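PDB 7CA0: dihydroorotase from Saccharomyces cerevisiae, which catalyses the reversible, zinc-dependent cyclisation of N-carbamoyl-L-aspartate to dihydroorotate, the third step of de novo pyrimidine biosynthesis. Local coordinates for residues 135-140 against 229-234; 223-228 against 271-276; 255-260 against 277-282. All coordinates share one frame; numbering follows the deposited sequence.

Contact 1 (135-140 against 229-234); sequences NLHGEK and CKPVAK. With ZN (zinc ion), chain F.
The ring of H137 and the carboxylate of E139 meet K230 and P231. H137 CE1 lies 3.8 Å from K230 CB, and that carbon sits near the ring plane, so the lysine comes up against the imidazole edge. CG of H137 is anti to the backbone N (chi1 -177°), which turns the ring toward the zinc ion and K230. There ND1 binds one zinc ion at 2.2 Å, while NE2 donates to E139 OE1 at 2.7 Å, 12° out of the ring plane and onto the anti lone pair of the oxygen. Metal and carboxylate together fix the ring rotation. This is the C-terminal rim of the metal-dependent hydrolase barrel, where H180 binds the same zinc and P231, after a cis peptide bond, also touches H180. The extended chain of E139 lays its carboxylate against the proline: CD is 3.6 Å from P231 CB. K230 CE approaches E139 OE1 at 3.6 Å, but the lysine chain bends at chi2, chi3 and chi4, and its NZ is hydrogen-bonded to V104 O. The other carboxylate oxygen, E139 OE2, accepts from a water at 2.8 Å, and this water in turn accepts from NZ of K234.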
loop_
_atom_site.group_PDB
_atom_site.type_symbol
_atom_site.label_atom_id
_atom_site.label_comp_id
_atom_site.label_asym_id
_atom_site.label_seq_id
_atom_site.Cartn_x
_atom_site.Cartn_y
_atom_site.Cartn_z
ATOM N N ASN A 135 23.249 -4.278 13.226
ATOM C CA ASN A 135 21.815 -4.166 13.001
ATOM C C ASN A 135 21.577 -4.007 11.510
ATOM O O ASN A 135 22.236 -3.186 10.867
ATOM C CB ASN A 135 21.218 -2.990 13.772
ATOM C CG ASN A 135 21.682 -2.941 15.216
ATOM O OD1 ASN A 135 22.705 -2.329 15.530
ATOM N ND2 ASN A 135 20.920 -3.570 16.107
ATOM N N LEU A 136 20.672 -4.819 10.962
ATOM C CA LEU A 136 20.374 -4.844 9.536
ATOM C C LEU A 136 18.925 -4.445 9.281
ATOM O O LEU A 136 18.008 -5.078 9.809
ATOM C CB LEU A 136 20.625 -6.238 8.962
ATOM C CG LEU A 136 22.025 -6.828 9.088
ATOM C CD1 LEU A 136 22.027 -8.248 8.498
ATOM C CD2 LEU A 136 23.074 -5.910 8.422
ATOM N N HIS A 137 18.718 -3.420 8.453
ATOM C CA HIS A 137 17.424 -3.226 7.793
ATOM C C HIS A 137 17.412 -4.150 6.587
ATOM O O HIS A 137 17.941 -3.818 5.524
ATOM C CB HIS A 137 17.196 -1.767 7.404
ATOM C CG HIS A 137 15.853 -1.502 6.795
ATOM N ND1 HIS A 137 14.947 -0.605 7.336
ATOM C CD2 HIS A 137 15.266 -2.005 5.680
ATOM C CE1 HIS A 137 13.862 -0.571 6.576
ATOM N NE2 HIS A 137 14.031 -1.411 5.566
ATOM N N GLY A 138 16.834 -5.334 6.765
ATOM C CA GLY A 138 16.942 -6.376 5.763
ATOM C C GLY A 138 15.995 -6.238 4.586
ATOM O O GLY A 138 15.014 -6.981 4.496
ATOM N N GLU A 139 16.264 -5.294 3.686
ATOM C CA GLU A 139 15.480 -5.142 2.466
ATOM C C GLU A 139 16.388 -4.806 1.287
ATOM O O GLU A 139 17.159 -3.846 1.348
ATOM C CB GLU A 139 14.422 -4.046 2.636
ATOM C CG GLU A 139 13.190 -4.461 3.424
ATOM C CD GLU A 139 12.083 -3.469 3.263
ATOM O OE1 GLU A 139 12.165 -2.391 3.899
ATOM O OE2 GLU A 139 11.149 -3.741 2.482
ATOM N N LYS A 140 16.279 -5.568 0.209
ATOM C CA LYS A 140 17.010 -5.134 -0.975
ATOM C C LYS A 140 16.270 -3.996 -1.675
ATOM O O LYS A 140 15.036 -4.005 -1.743
ATOM C CB LYS A 140 17.217 -6.288 -1.937
ATOM C CG LYS A 140 18.495 -7.061 -1.675
ATOM C CD LYS A 140 18.392 -8.418 -2.319
ATOM C CE LYS A 140 19.687 -8.872 -2.930
ATOM N NZ LYS A 140 20.777 -8.889 -1.930
ATOM N N CYS A 229 4.941 1.951 6.693
ATOM C CA CYS A 229 6.297 1.892 7.222
ATOM C C CYS A 229 7.138 0.943 6.385
ATOM O O CYS A 229 6.637 0.272 5.477
ATOM C CB CYS A 229 6.301 1.469 8.686
ATOM S SG CYS A 229 5.743 -0.216 8.947
ATOM N N LYS A 230 8.433 0.898 6.700
ATOM C CA LYS A 230 9.330 -0.061 6.080
ATOM C C LYS A 230 9.913 -0.992 7.134
ATOM O O LYS A 230 10.297 -0.527 8.215
ATOM C CB LYS A 230 10.456 0.656 5.315
ATOM C CG LYS A 230 9.957 1.510 4.163
ATOM C CD LYS A 230 9.133 0.672 3.181
ATOM C CE LYS A 230 10.032 -0.030 2.178
ATOM N NZ LYS A 230 10.372 0.865 1.016
ATOM N N PRO A 231 9.959 -2.314 6.889
ATOM C CA PRO A 231 9.315 -2.979 5.760
ATOM C C PRO A 231 7.799 -2.898 5.926
ATOM O O PRO A 231 7.332 -2.808 7.058
ATOM C CB PRO A 231 9.820 -4.420 5.856
ATOM C CG PRO A 231 10.921 -4.387 6.826
ATOM C CD PRO A 231 10.678 -3.266 7.734
ATOM N N VAL A 232 7.063 -2.856 4.815
ATOM C CA VAL A 232 5.620 -2.705 4.884
ATOM C C VAL A 232 5.007 -3.872 5.637
ATOM O O VAL A 232 5.533 -4.993 5.637
ATOM C CB VAL A 232 5.023 -2.583 3.473
ATOM C CG1 VAL A 232 5.627 -1.389 2.750
ATOM C CG2 VAL A 232 5.214 -3.877 2.683
ATOM N N ALA A 233 3.922 -3.598 6.347
ATOM C CA ALA A 233 3.113 -4.701 6.834
ATOM C C ALA A 233 2.567 -5.494 5.648
ATOM O O ALA A 233 2.030 -4.923 4.692
ATOM C CB ALA A 233 1.976 -4.174 7.697
ATOM N N LYS A 234 2.698 -6.815 5.725
ATOM C CA LYS A 234 2.458 -7.777 4.667
ATOM C C LYS A 234 1.121 -8.487 4.863
ATOM O O LYS A 234 0.137 -7.853 5.268
ATOM C CB LYS A 234 3.662 -8.702 4.554
ATOM C CG LYS A 234 4.848 -7.941 3.961
ATOM C CD LYS A 234 6.118 -8.748 3.963
ATOM C CE LYS A 234 7.262 -7.972 3.284
ATOM N NZ LYS A 234 7.760 -6.835 4.121
HETATM ZN ZN ZN F . 14.328 0.112 9.301
HETATM O O HOH W 1 9.930 -6.231 2.254
#

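Contact 2 (223-228 against 271-276); sequences GNPVNF and EGVCAG. With FOT (5-fluoro-2,6-dioxo-1,2,3,6-tetrahydropyrimidine-4-carboxylic acid), chain G.
F228 meets V273 and A275 through CD2 and CE2 of its ring, and a backbone bond joins the segments at the same residue: G276 N donates to F228 O at 2.7 Å, with an N-H...O angle of 175°. From CB, the side chain runs anti to the backbone N (chi1 177°), which directs the ring toward 271-276, where CD2 and CE2 make the contacts. CD2 comes first, 3.9 Å from V273 CG1 and also close to A275 CA. CE2, one atom further out, lies 3.8 Å from A275 CB and equally near V273 O, which sits at the ring edge in its plane.

These loops belong to the barrel's active-site end. Residues 223-228 follow helix 218-221 and include a 3-10 turn at 225-227; residues 271-276 belong to the long connection between strand 253-255 and helix 283-293. The latter reach the bound ligand 5-fluoroorotate, whose F5 is 3.5 Å from G276 CA. A side chain on G276 would run into the ligand's O6, and the backbone angles there also favour glycine.

V273 has a second apolar neighbour in P225, whose CB packs 3.7 Å from CG1 of the valine. An alanine in place of F228 would remove the ring and would probably open a gap beside V273 CG1 and A275 CB, leaving the loop that borders the ligand less firmly backed. The second subunit adjoins this region: N224 OD1 accepts from G272 N of that subunit, and the reciprocal bond is also made.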
loop_
_atom_site.group_PDB
_atom_site.type_symbol
_atom_site.label_atom_id
_atom_site.label_comp_id
_atom_site.label_asym_id
_atom_site.label_seq_id
_atom_site.Cartn_x
_atom_site.Cartn_y
_atom_site.Cartn_z
ATOM N N GLY A 223 -4.642 2.602 2.411
ATOM C CA GLY A 223 -5.237 3.928 2.385
ATOM C C GLY A 223 -4.913 4.798 3.581
ATOM O O GLY A 223 -5.519 5.869 3.738
ATOM N N ASN A 224 -3.985 4.380 4.443
ATOM C CA ASN A 224 -3.717 5.055 5.707
ATOM C C ASN A 224 -2.217 5.250 5.861
ATOM O O ASN A 224 -1.528 4.427 6.484
ATOM C CB ASN A 224 -4.311 4.263 6.866
ATOM C CG ASN A 224 -5.795 4.051 6.692
ATOM O OD1 ASN A 224 -6.534 4.991 6.394
ATOM N ND2 ASN A 224 -6.239 2.820 6.842
ATOM N N PRO A 225 -1.683 6.343 5.306
ATOM C CA PRO A 225 -0.247 6.634 5.436
ATOM C C PRO A 225 0.302 6.594 6.862
ATOM O O PRO A 225 1.472 6.230 7.036
ATOM C CB PRO A 225 -0.150 8.037 4.833
ATOM C CG PRO A 225 -1.232 8.042 3.804
ATOM C CD PRO A 225 -2.367 7.311 4.434
ATOM N N VAL A 226 -0.525 6.858 7.864
ATOM C CA VAL A 226 -0.040 6.802 9.270
ATOM C C VAL A 226 0.495 5.403 9.552
ATOM O O VAL A 226 1.360 5.284 10.389
ATOM C CB VAL A 226 -1.153 7.140 10.272
ATOM C CG1 VAL A 226 -1.168 8.608 10.612
ATOM C CG2 VAL A 226 -2.514 6.683 9.795
ATOM N N ASN A 227 -0.023 4.401 8.853
ATOM C CA ASN A 227 0.401 3.024 9.072
ATOM C C ASN A 227 1.428 2.556 8.051
ATOM O O ASN A 227 1.887 1.414 8.141
ATOM C CB ASN A 227 -0.811 2.088 9.037
ATOM C CG ASN A 227 -1.742 2.282 10.234
ATOM O OD1 ASN A 227 -1.307 2.708 11.304
ATOM N ND2 ASN A 227 -3.012 1.936 10.068
ATOM N N PHE A 228 1.823 3.416 7.111
ATOM C CA PHE A 228 2.848 3.053 6.138
ATOM C C PHE A 228 4.205 3.056 6.818
ATOM O O PHE A 228 4.594 4.055 7.433
ATOM C CB PHE A 228 2.845 4.039 4.962
ATOM C CG PHE A 228 3.938 3.779 3.944
ATOM C CD1 PHE A 228 4.068 2.532 3.330
ATOM C CD2 PHE A 228 4.854 4.771 3.620
ATOM C CE1 PHE A 228 5.092 2.298 2.402
ATOM C CE2 PHE A 228 5.874 4.542 2.691
ATOM C CZ PHE A 228 5.998 3.307 2.088
ATOM N N GLU A 271 2.247 12.247 -2.301
ATOM C CA GLU A 271 3.362 11.426 -2.769
ATOM C C GLU A 271 4.533 11.606 -1.818
ATOM O O GLU A 271 4.670 12.644 -1.170
ATOM C CB GLU A 271 3.790 11.773 -4.191
ATOM C CG GLU A 271 4.345 13.155 -4.337
ATOM C CD GLU A 271 4.504 13.549 -5.792
ATOM O OE1 GLU A 271 4.583 12.632 -6.633
ATOM O OE2 GLU A 271 4.530 14.769 -6.089
ATOM N N GLY A 272 5.393 10.596 -1.766
ATOM C CA GLY A 272 6.531 10.670 -0.869
ATOM C C GLY A 272 6.147 10.707 0.598
ATOM O O GLY A 272 6.784 11.420 1.384
ATOM N N VAL A 273 5.100 9.964 0.984
ATOM C CA VAL A 273 4.751 9.821 2.395
ATOM C C VAL A 273 5.946 9.276 3.154
ATOM O O VAL A 273 6.527 8.253 2.772
ATOM C CB VAL A 273 3.547 8.884 2.565
ATOM C CG1 VAL A 273 3.469 8.427 3.992
ATOM C CG2 VAL A 273 2.224 9.564 2.119
ATOM N N CYS A 274 6.314 9.943 4.247
ATOM C CA CYS A 274 7.404 9.431 5.061
ATOM C C CYS A 274 6.990 8.107 5.681
ATOM O O CYS A 274 5.900 7.993 6.225
ATOM C CB CYS A 274 7.765 10.430 6.150
ATOM S SG CYS A 274 8.418 11.934 5.510
ATOM N N ALA A 275 7.797 7.088 5.467
ATOM C CA ALA A 275 7.465 5.777 6.036
ATOM C C ALA A 275 7.611 5.907 7.531
ATOM O O ALA A 275 8.237 6.820 7.899
ATOM C CB ALA A 275 8.460 4.782 5.531
ATOM N N GLY A 276 6.819 5.215 8.327
ATOM C CA GLY A 276 7.138 5.148 9.757
ATOM C C GLY A 276 5.946 5.308 10.683
ATOM O O GLY A 276 5.062 6.147 10.448
HETATM C C2 FOT G . 13.242 6.352 10.419
HETATM C C6 FOT G . 11.186 6.270 9.521
HETATM C C5 FOT G . 11.323 4.890 9.313
HETATM O O2 FOT G . 14.061 7.033 10.899
HETATM N N3 FOT G . 13.490 5.010 10.271
HETATM N N1 FOT G . 12.118 6.996 10.059
HETATM O O6 FOT G . 10.241 6.927 9.257
HETATM F F5 FOT G . 10.350 4.107 8.764
HETATM C C4 FOT G . 12.575 4.236 9.726
HETATM C C41 FOT G . 12.811 2.722 9.527
HETATM O O42 FOT G . 13.960 2.238 9.448
HETATM O O41 FOT G . 11.871 1.902 9.432
#

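Contact 3 (255-260 against 277-282); sequences FGSDSA and VYSQSF. With ZN (zinc ion), chain E; FOT (5-fluoro-2,6-dioxo-1,2,3,6-tetrahydropyrimidine-4-carboxylic acid), chain G.
The zinc site of this metal-dependent hydrolase barrel takes D258 from the loop after strand 253-255, and residues 277-282, later in the same connection, pack against it. D258 OD1 binds a zinc ion at 2.1 Å, sharing it with H14 and H16, while A260 CB lies 3.4 Å from C6 of the bound 5-fluoroorotate. Backbone joins the two segments next to this site: A260 N donates to V277 O at 3.0 Å, with the donor 43° out of the carbonyl plane and therefore off the lone pairs. S259 makes the side-chain bonds between the segments. Its OG stands opposite its own backbone N about the CA-CB bond (chi1 179°), which delivers it to the backbone N-H groups of S279 and Q280, where it accepts from S279 N at 3.1 Å and more weakly from Q280 N. S257 props the same residue from within the loop, its OG accepting from S259 N at 2.9 Å in an ST turn. Across from it, S279 OG rests 3.4 Å from S257 CB. Q280 bends at chi2; its NE2 is hydrogen-bonded to D12, while its OE1 comes to 3.3 Å from S259 CB.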
loop_
_atom_site.group_PDB
_atom_site.type_symbol
_atom_site.label_atom_id
_atom_site.label_comp_id
_atom_site.label_asym_id
_atom_site.label_seq_id
_atom_site.Cartn_x
_atom_site.Cartn_y
_atom_site.Cartn_z
ATOM N N PHE A 255 11.699 -7.454 21.528
ATOM C CA PHE A 255 10.997 -6.239 21.135
ATOM C C PHE A 255 11.937 -5.139 20.659
ATOM O O PHE A 255 12.875 -4.762 21.370
ATOM C CB PHE A 255 10.200 -5.719 22.325
ATOM C CG PHE A 255 9.453 -4.435 22.055
ATOM C CD1 PHE A 255 8.607 -4.316 20.972
ATOM C CD2 PHE A 255 9.590 -3.355 22.905
ATOM C CE1 PHE A 255 7.910 -3.148 20.742
ATOM C CE2 PHE A 255 8.904 -2.178 22.676
ATOM C CZ PHE A 255 8.059 -2.078 21.589
ATOM N N GLY A 256 11.653 -4.591 19.469
ATOM C CA GLY A 256 12.233 -3.343 19.009
ATOM C C GLY A 256 11.137 -2.562 18.321
ATOM O O GLY A 256 10.627 -3.005 17.290
ATOM N N SER A 257 10.750 -1.408 18.862
ATOM C CA SER A 257 9.529 -0.761 18.378
ATOM C C SER A 257 9.676 -0.235 16.950
ATOM O O SER A 257 8.698 -0.224 16.199
ATOM C CB SER A 257 9.127 0.380 19.309
ATOM O OG SER A 257 10.055 1.449 19.203
ATOM N N ASP A 258 10.869 0.222 16.571
ATOM C CA ASP A 258 11.032 1.060 15.389
ATOM C C ASP A 258 10.064 2.232 15.435
ATOM O O ASP A 258 9.554 2.701 14.406
ATOM C CB ASP A 258 10.849 0.252 14.108
ATOM C CG ASP A 258 11.194 1.037 12.870
ATOM O OD1 ASP A 258 12.072 1.935 12.965
ATOM O OD2 ASP A 258 10.561 0.779 11.814
ATOM N N SER A 259 9.826 2.740 16.641
ATOM C CA SER A 259 9.062 3.971 16.742
ATOM C C SER A 259 9.808 5.045 15.971
ATOM O O SER A 259 10.975 5.325 16.265
ATOM C CB SER A 259 8.862 4.374 18.199
ATOM O OG SER A 259 8.142 5.594 18.300
ATOM N N ALA A 260 9.137 5.605 14.961
ATOM C CA ALA A 260 9.713 6.503 13.960
ATOM C C ALA A 260 8.835 7.744 13.846
ATOM O O ALA A 260 7.864 7.757 13.074
ATOM C CB ALA A 260 9.825 5.811 12.605
ATOM N N VAL A 277 5.927 4.501 11.745
ATOM C CA VAL A 277 4.841 4.462 12.720
ATOM C C VAL A 277 5.403 4.889 14.060
ATOM O O VAL A 277 6.458 4.401 14.463
ATOM C CB VAL A 277 4.237 3.043 12.826
ATOM C CG1 VAL A 277 3.126 3.006 13.838
ATOM C CG2 VAL A 277 3.760 2.511 11.473
ATOM N N TYR A 278 4.708 5.793 14.741
ATOM C CA TYR A 278 5.146 6.278 16.050
ATOM C C TYR A 278 4.439 5.487 17.137
ATOM O O TYR A 278 3.225 5.613 17.301
ATOM C CB TYR A 278 4.874 7.767 16.222
ATOM C CG TYR A 278 5.159 8.251 17.626
ATOM C CD1 TYR A 278 6.462 8.383 18.078
ATOM C CD2 TYR A 278 4.131 8.598 18.487
ATOM C CE1 TYR A 278 6.737 8.829 19.355
ATOM C CE2 TYR A 278 4.396 9.038 19.764
ATOM C CZ TYR A 278 5.698 9.150 20.194
ATOM O OH TYR A 278 5.953 9.590 21.467
ATOM N N SER A 279 5.198 4.649 17.856
ATOM C CA SER A 279 4.667 3.805 18.923
ATOM C C SER A 279 5.277 4.079 20.297
ATOM O O SER A 279 4.938 3.370 21.253
ATOM C CB SER A 279 4.879 2.323 18.569
ATOM O OG SER A 279 6.271 2.034 18.430
ATOM N N GLN A 280 6.186 5.055 20.426
ATOM C CA GLN A 280 6.983 5.167 21.652
ATOM C C GLN A 280 6.129 5.462 22.874
ATOM O O GLN A 280 6.371 4.917 23.955
ATOM C CB GLN A 280 8.029 6.269 21.522
ATOM C CG GLN A 280 9.239 6.024 22.399
ATOM C CD GLN A 280 10.141 4.969 21.797
ATOM O OE1 GLN A 280 10.778 5.217 20.766
ATOM N NE2 GLN A 280 10.178 3.775 22.404
ATOM N N SER A 281 5.125 6.323 22.720
ATOM C CA SER A 281 4.369 6.824 23.855
ATOM C C SER A 281 3.628 5.725 24.596
ATOM O O SER A 281 3.319 5.891 25.779
ATOM C CB SER A 281 3.383 7.872 23.360
ATOM O OG SER A 281 4.084 9.077 23.137
ATOM N N PHE A 282 3.329 4.612 23.933
ATOM C CA PHE A 282 2.573 3.539 24.554
ATOM C C PHE A 282 3.185 2.193 24.200
ATOM O O PHE A 282 2.479 1.179 24.115
ATOM C CB PHE A 282 1.100 3.612 24.136
ATOM C CG PHE A 282 0.446 4.952 24.439
ATOM C CD1 PHE A 282 -0.048 5.229 25.706
ATOM C CD2 PHE A 282 0.337 5.935 23.456
ATOM C CE1 PHE A 282 -0.640 6.458 25.993
ATOM C CE2 PHE A 282 -0.259 7.163 23.734
ATOM C CZ PHE A 282 -0.747 7.424 25.009
HETATM ZN ZN ZN E . 14.079 2.115 12.307
HETATM C C2 FOT G . 13.242 6.352 10.419
HETATM C C6 FOT G . 11.186 6.270 9.521
HETATM C C5 FOT G . 11.323 4.890 9.313
HETATM O O2 FOT G . 14.061 7.033 10.899
HETATM N N3 FOT G . 13.490 5.010 10.271
HETATM N N1 FOT G . 12.118 6.996 10.059
HETATM O O6 FOT G . 10.241 6.927 9.257
HETATM F F5 FOT G . 10.350 4.107 8.764
HETATM C C4 FOT G . 12.575 4.236 9.726
HETATM C C41 FOT G . 12.811 2.722 9.527
HETATM O O42 FOT G . 13.960 2.238 9.448
HETATM O O41 FOT G . 11.871 1.902 9.432
HETATM O O HOH W 2 7.864 2.705 11.871
HETATM O O HOH W 3 9.874 7.269 18.951
#

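The centres of the three contacts lie 14 to 15 Å from one another, gathered around one active site. Along the chain, contacts 1 and 2 cross, as do contacts 2 and 3, whereas contact 1 closes before contact 3 opens. Segments 223-228 and 229-234 are consecutive, as are 271-276 and 277-282, so contact 2 continues directly into both of its neighbours. Strands 133-136 and 253-255, both of the barrel, lead toward H137 and D258, which bind different zinc ions. Packing closes the group: K230 CG meets A275 CB, and G276 CA meets A260 CB. The loops thus border the metal centre and the ligand together.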